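Local coordinates for protein SYE1 (Shewanella oneidensis, PDB 4AWT) that probably reduces activated carbon-carbon double bonds with electrons from NADH or NADPH, as an FMN-binding flavoenzyme of the NADH:flavin oxidoreductase family, at residues A[36-46]-A[82-93]. The protein carries 1 engineered substitution. Numbering follows the deposited sequence. Where two conformers were deposited one is given.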
loop_
_atom_site.group_PDB
_atom_site.type_symbol
_atom_site.label_atom_id
_atom_site.label_comp_id
_atom_site.label_asym_id
_atom_site.label_seq_id
_atom_site.Cartn_x
_atom_site.Cartn_y
_atom_site.Cartn_z
ATOM N N VAL A 36 15.509 -1.172 9.180
ATOM C CA VAL A 36 16.190 -1.426 7.931
ATOM C C VAL A 36 15.710 -2.719 7.288
ATOM O O VAL A 36 15.764 -3.796 7.916
ATOM C CB VAL A 36 17.723 -1.484 8.151
ATOM C CG1 VAL A 36 18.415 -1.479 6.831
ATOM C CG2 VAL A 36 18.191 -0.320 9.043
ATOM N N ALA A 37 15.281 -2.655 6.036
ATOM C CA ALA A 37 14.960 -3.860 5.282
ATOM C C ALA A 37 16.226 -4.765 5.230
ATOM O O ALA A 37 17.337 -4.280 5.243
ATOM C CB ALA A 37 14.544 -3.517 3.870
ATOM N N ASN A 38 15.992 -6.084 5.234
ATOM C CA ASN A 38 17.059 -7.002 5.557
ATOM C C ASN A 38 17.011 -8.329 4.786
ATOM O O ASN A 38 16.245 -8.513 3.835
ATOM C CB ASN A 38 17.046 -7.252 7.075
ATOM C CG ASN A 38 15.727 -7.882 7.490
ATOM O OD1 ASN A 38 15.040 -8.539 6.710
ATOM N ND2 ASN A 38 15.356 -7.609 8.706
ATOM N N HIS A 39 17.886 -9.282 5.225
ATOM C CA HIS A 39 18.078 -10.476 4.473
ATOM C C HIS A 39 16.845 -11.353 4.435
ATOM O O HIS A 39 16.493 -11.859 3.371
ATOM C CB HIS A 39 19.250 -11.245 5.063
ATOM C CG HIS A 39 19.557 -12.478 4.278
ATOM N ND1 HIS A 39 20.158 -12.511 3.059
ATOM C CD2 HIS A 39 19.222 -13.718 4.610
ATOM C CE1 HIS A 39 20.241 -13.741 2.614
ATOM N NE2 HIS A 39 19.688 -14.506 3.555
ATOM N N MET A 40 16.191 -11.541 5.549
ATOM C CA MET A 40 15.000 -12.418 5.559
ATOM C C MET A 40 13.920 -11.798 4.666
ATOM O O MET A 40 13.159 -12.517 4.018
ATOM C CB MET A 40 14.534 -12.753 6.957
ATOM C CG MET A 40 13.930 -11.555 7.720
ATOM S SD MET A 40 13.312 -12.013 9.343
ATOM C CE MET A 40 14.882 -12.327 10.159
ATOM N N MET A 41 13.883 -10.447 4.628
ATOM C CA MET A 41 12.892 -9.840 3.754
ATOM C C MET A 41 13.211 -10.072 2.288
ATOM O O MET A 41 12.319 -10.323 1.476
ATOM C CB MET A 41 12.771 -8.355 4.053
ATOM C CG MET A 41 12.157 -8.080 5.410
ATOM S SD MET A 41 12.337 -6.366 5.933
ATOM C CE MET A 41 11.525 -5.484 4.572
ATOM N N ALA A 42 14.498 -9.954 1.893
ATOM C CA ALA A 42 14.881 -10.203 0.528
ATOM C C ALA A 42 14.517 -11.639 0.083
ATOM O O ALA A 42 13.995 -11.840 -0.999
ATOM C CB ALA A 42 16.357 -9.925 0.344
ATOM N N ILE A 43 14.810 -12.606 0.959
ATOM C CA ILE A 43 14.425 -13.990 0.648
ATOM C C ILE A 43 12.926 -14.101 0.495
ATOM O O ILE A 43 12.431 -14.719 -0.451
ATOM C CB ILE A 43 14.941 -14.952 1.744
ATOM C CG1 ILE A 43 16.452 -14.902 1.895
ATOM C CG2 ILE A 43 14.443 -16.361 1.419
ATOM C CD1 ILE A 43 16.976 -15.756 3.026
ATOM N N TYR A 44 12.193 -13.538 1.447
ATOM C CA TYR A 44 10.726 -13.583 1.456
ATOM C C TYR A 44 10.128 -13.061 0.159
ATOM O O TYR A 44 9.261 -13.675 -0.448
ATOM C CB TYR A 44 10.268 -12.776 2.635
ATOM C CG TYR A 44 8.830 -12.289 2.640
ATOM C CD1 TYR A 44 7.768 -13.145 2.867
ATOM C CD2 TYR A 44 8.572 -10.945 2.422
ATOM C CE1 TYR A 44 6.483 -12.679 2.878
ATOM C CE2 TYR A 44 7.282 -10.447 2.472
ATOM C CZ TYR A 44 6.233 -11.319 2.710
ATOM O OH TYR A 44 4.941 -10.882 2.834
ATOM N N TYR A 45 10.592 -11.862 -0.289
ATOM C CA TYR A 45 10.058 -11.311 -1.507
ATOM C C TYR A 45 10.489 -12.128 -2.721
ATOM O O TYR A 45 9.700 -12.379 -3.631
ATOM C CB TYR A 45 10.441 -9.855 -1.661
ATOM C CG TYR A 45 9.679 -8.886 -0.795
ATOM C CD1 TYR A 45 8.340 -8.606 -1.093
ATOM C CD2 TYR A 45 10.254 -8.224 0.265
ATOM C CE1 TYR A 45 7.627 -7.697 -0.356
ATOM C CE2 TYR A 45 9.540 -7.301 1.013
ATOM C CZ TYR A 45 8.222 -7.027 0.708
ATOM O OH TYR A 45 7.515 -6.095 1.396
ATOM N N ALA A 46 11.750 -12.567 -2.750
ATOM C CA ALA A 46 12.226 -13.351 -3.888
ATOM C C ALA A 46 11.476 -14.666 -4.025
ATOM O O ALA A 46 11.255 -15.124 -5.142
ATOM C CB ALA A 46 13.712 -13.578 -3.773
ATOM N N GLY A 82 19.255 -1.470 2.400
ATOM C CA GLY A 82 18.528 -2.693 2.732
ATOM C C GLY A 82 17.504 -3.023 1.692
ATOM O O GLY A 82 17.333 -4.183 1.264
ATOM N N TRP A 83 16.794 -2.011 1.206
ATOM C CA TRP A 83 15.858 -2.232 0.115
ATOM C C TRP A 83 16.561 -2.668 -1.159
ATOM O O TRP A 83 15.992 -3.457 -1.903
ATOM C CB TRP A 83 14.962 -1.035 -0.099
ATOM C CG TRP A 83 13.795 -0.894 0.803
ATOM C CD1 TRP A 83 13.450 0.203 1.546
ATOM C CD2 TRP A 83 12.750 -1.854 1.017
ATOM N NE1 TRP A 83 12.283 0.003 2.198
ATOM C CE2 TRP A 83 11.815 -1.258 1.890
ATOM C CE3 TRP A 83 12.486 -3.139 0.544
ATOM C CZ2 TRP A 83 10.661 -1.923 2.314
ATOM C CZ3 TRP A 83 11.345 -3.790 0.958
ATOM C CH2 TRP A 83 10.449 -3.184 1.834
ATOM N N ARG A 84 17.765 -2.175 -1.419
ATOM C CA ARG A 84 18.484 -2.598 -2.613
ATOM C C ARG A 84 18.736 -4.092 -2.583
ATOM O O ARG A 84 18.698 -4.741 -3.630
ATOM C CB ARG A 84 19.832 -1.839 -2.688
ATOM C CG ARG A 84 20.684 -2.259 -3.896
ATOM C CD ARG A 84 20.051 -1.866 -5.220
ATOM N NE ARG A 84 20.817 -2.169 -6.410
ATOM C CZ ARG A 84 21.825 -1.421 -6.831
ATOM N NH1 ARG A 84 22.208 -0.341 -6.171
ATOM N NH2 ARG A 84 22.469 -1.791 -7.938
ATOM N N ILE A 85 19.024 -4.670 -1.427
ATOM C CA ILE A 85 19.234 -6.123 -1.452
ATOM C C ILE A 85 17.933 -6.821 -1.815
ATOM O O ILE A 85 17.949 -7.802 -2.552
ATOM C CB ILE A 85 19.816 -6.575 -0.118
ATOM C CG1 ILE A 85 21.166 -5.921 0.178
ATOM C CG2 ILE A 85 19.917 -8.099 -0.073
ATOM C CD1 ILE A 85 21.526 -6.138 1.623
ATOM N N VAL A 86 16.793 -6.322 -1.321
ATOM C CA VAL A 86 15.492 -6.879 -1.711
ATOM C C VAL A 86 15.291 -6.764 -3.197
ATOM O O VAL A 86 14.887 -7.747 -3.857
ATOM C CB VAL A 86 14.369 -6.195 -0.931
ATOM C CG1 VAL A 86 13.012 -6.666 -1.463
ATOM C CG2 VAL A 86 14.474 -6.420 0.547
ATOM N N THR A 87 15.456 -5.584 -3.775
ATOM C CA THR A 87 15.167 -5.423 -5.184
ATOM C C THR A 87 16.134 -6.227 -6.031
ATOM O O THR A 87 15.718 -6.750 -7.068
ATOM C CB THR A 87 15.084 -3.952 -5.630
ATOM O OG1 THR A 87 16.419 -3.428 -5.632
ATOM C CG2 THR A 87 14.150 -3.135 -4.798
ATOM N N GLU A 88 17.398 -6.339 -5.632
ATOM C CA GLU A 88 18.325 -7.201 -6.354
ATOM C C GLU A 88 17.836 -8.645 -6.369
ATOM O O GLU A 88 17.894 -9.333 -7.392
ATOM C CB GLU A 88 19.742 -7.122 -5.769
ATOM C CG GLU A 88 20.445 -5.829 -6.067
ATOM C CD GLU A 88 20.726 -5.586 -7.513
ATOM O OE1 GLU A 88 21.182 -6.569 -8.182
ATOM O OE2 GLU A 88 20.464 -4.478 -8.021
ATOM N N ALA A 89 17.385 -9.116 -5.206
ATOM C CA ALA A 89 16.934 -10.499 -5.123
ATOM C C ALA A 89 15.716 -10.742 -6.000
ATOM O O ALA A 89 15.613 -11.741 -6.719
ATOM C CB ALA A 89 16.648 -10.847 -3.676
ATOM N N VAL A 90 14.759 -9.833 -5.944
ATOM C CA VAL A 90 13.551 -9.937 -6.732
ATOM C C VAL A 90 13.843 -9.852 -8.242
ATOM O O VAL A 90 13.323 -10.636 -9.042
ATOM C CB VAL A 90 12.537 -8.878 -6.289
ATOM C CG1 VAL A 90 11.367 -8.780 -7.249
ATOM C CG2 VAL A 90 12.055 -9.199 -4.880
ATOM N N HIS A 91 14.693 -8.915 -8.621
ATOM C CA HIS A 91 15.024 -8.779 -10.033
ATOM C C HIS A 91 15.800 -10.000 -10.536
ATOM O O HIS A 91 15.634 -10.335 -11.735
ATOM C CB HIS A 91 15.852 -7.521 -10.241
ATOM C CG HIS A 91 14.984 -6.300 -10.168
ATOM N ND1 HIS A 91 15.414 -5.083 -9.682
ATOM C CD2 HIS A 91 13.717 -6.109 -10.494
ATOM C CE1 HIS A 91 14.424 -4.221 -9.758
ATOM N NE2 HIS A 91 13.377 -4.783 -10.252
ATOM N N ALA A 92 16.567 -10.643 -9.702
ATOM C CA ALA A 92 17.265 -11.868 -10.129
ATOM C C ALA A 92 16.281 -12.980 -10.493
ATOM O O ALA A 92 16.616 -13.859 -11.263
ATOM C CB ALA A 92 18.209 -12.325 -9.045
ATOM N N LYS A 93 15.062 -12.910 -9.965
ATOM C CA LYS A 93 14.004 -13.828 -10.308
ATOM C C LYS A 93 13.179 -13.415 -11.493
ATOM O O LYS A 93 12.323 -14.155 -12.022
ATOM C CB LYS A 93 12.972 -14.030 -9.209
ATOM C CG LYS A 93 13.648 -14.443 -7.930
ATOM C CD LYS A 93 14.547 -15.691 -8.016
ATOM C CE LYS A 93 14.892 -16.067 -6.560
ATOM N NZ LYS A 93 15.778 -17.264 -6.615
#
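Ala42 and Val86 face each other where helix 39-46 packs nearly parallel on helix 82-92, the short axes approaching to 8.2 Å. The crossing angle is -26°. Small residues permit this closeness: Ala42 CB sits 3.8 Å from Val86 CA, flanked by Ile85 CG2 and Ala89 CB, and Ala46 CB meets Ala89 CB one turn on. Val86 straddles the seam. Its CG1 is anti to the backbone N (chi1 173°) and reaches obliquely to Tyr45 CD2 at 3.6 Å, while CG2 rests against the backbone of Ala42; Val90 CG2 abuts Tyr45 CB. No hydrogen bond joins the segments. In this TIM barrel of the old yellow enzyme family the two are consecutive barrel helices, following strands 20-22 and 53-60; Met41, Tyr45 and Trp83 lie against strand 53-60, while Val90 touches Ile97 of strand 96-102. Towards the helix starts, Ala37 CB lies over one face of the Trp83 indole, a CH-pi contact 4.0 Å from the centroid of its six-membered ring. The same ring meets Tyr45 CE2 at its edge, 3.9 Å from CZ3, and Met41, bent at chi3 (58°), brings CE to 3.7 Å from CH2. Trp83 NE1 hydrogen-bonds to Thr59 OG1, and Tyr45 OH to Glu57 OE2, so both polar ends turn to the barrel strand. A leucine in place of Trp83 would probably leave Ala37 CB and Met41 CE without their aromatic partner and Thr59 without its indole N-H. Beside the ring, Gly82 CA makes a CA-H...O contact of 3.2 Å with Ala37 O, where any CB would clash with that oxygen. The adjoining Asn38 N-caps helix 39-46, its OD1 accepting from Met41 N at 3.1 Å and its ND2 hydrogen-bonding to Arg29 O.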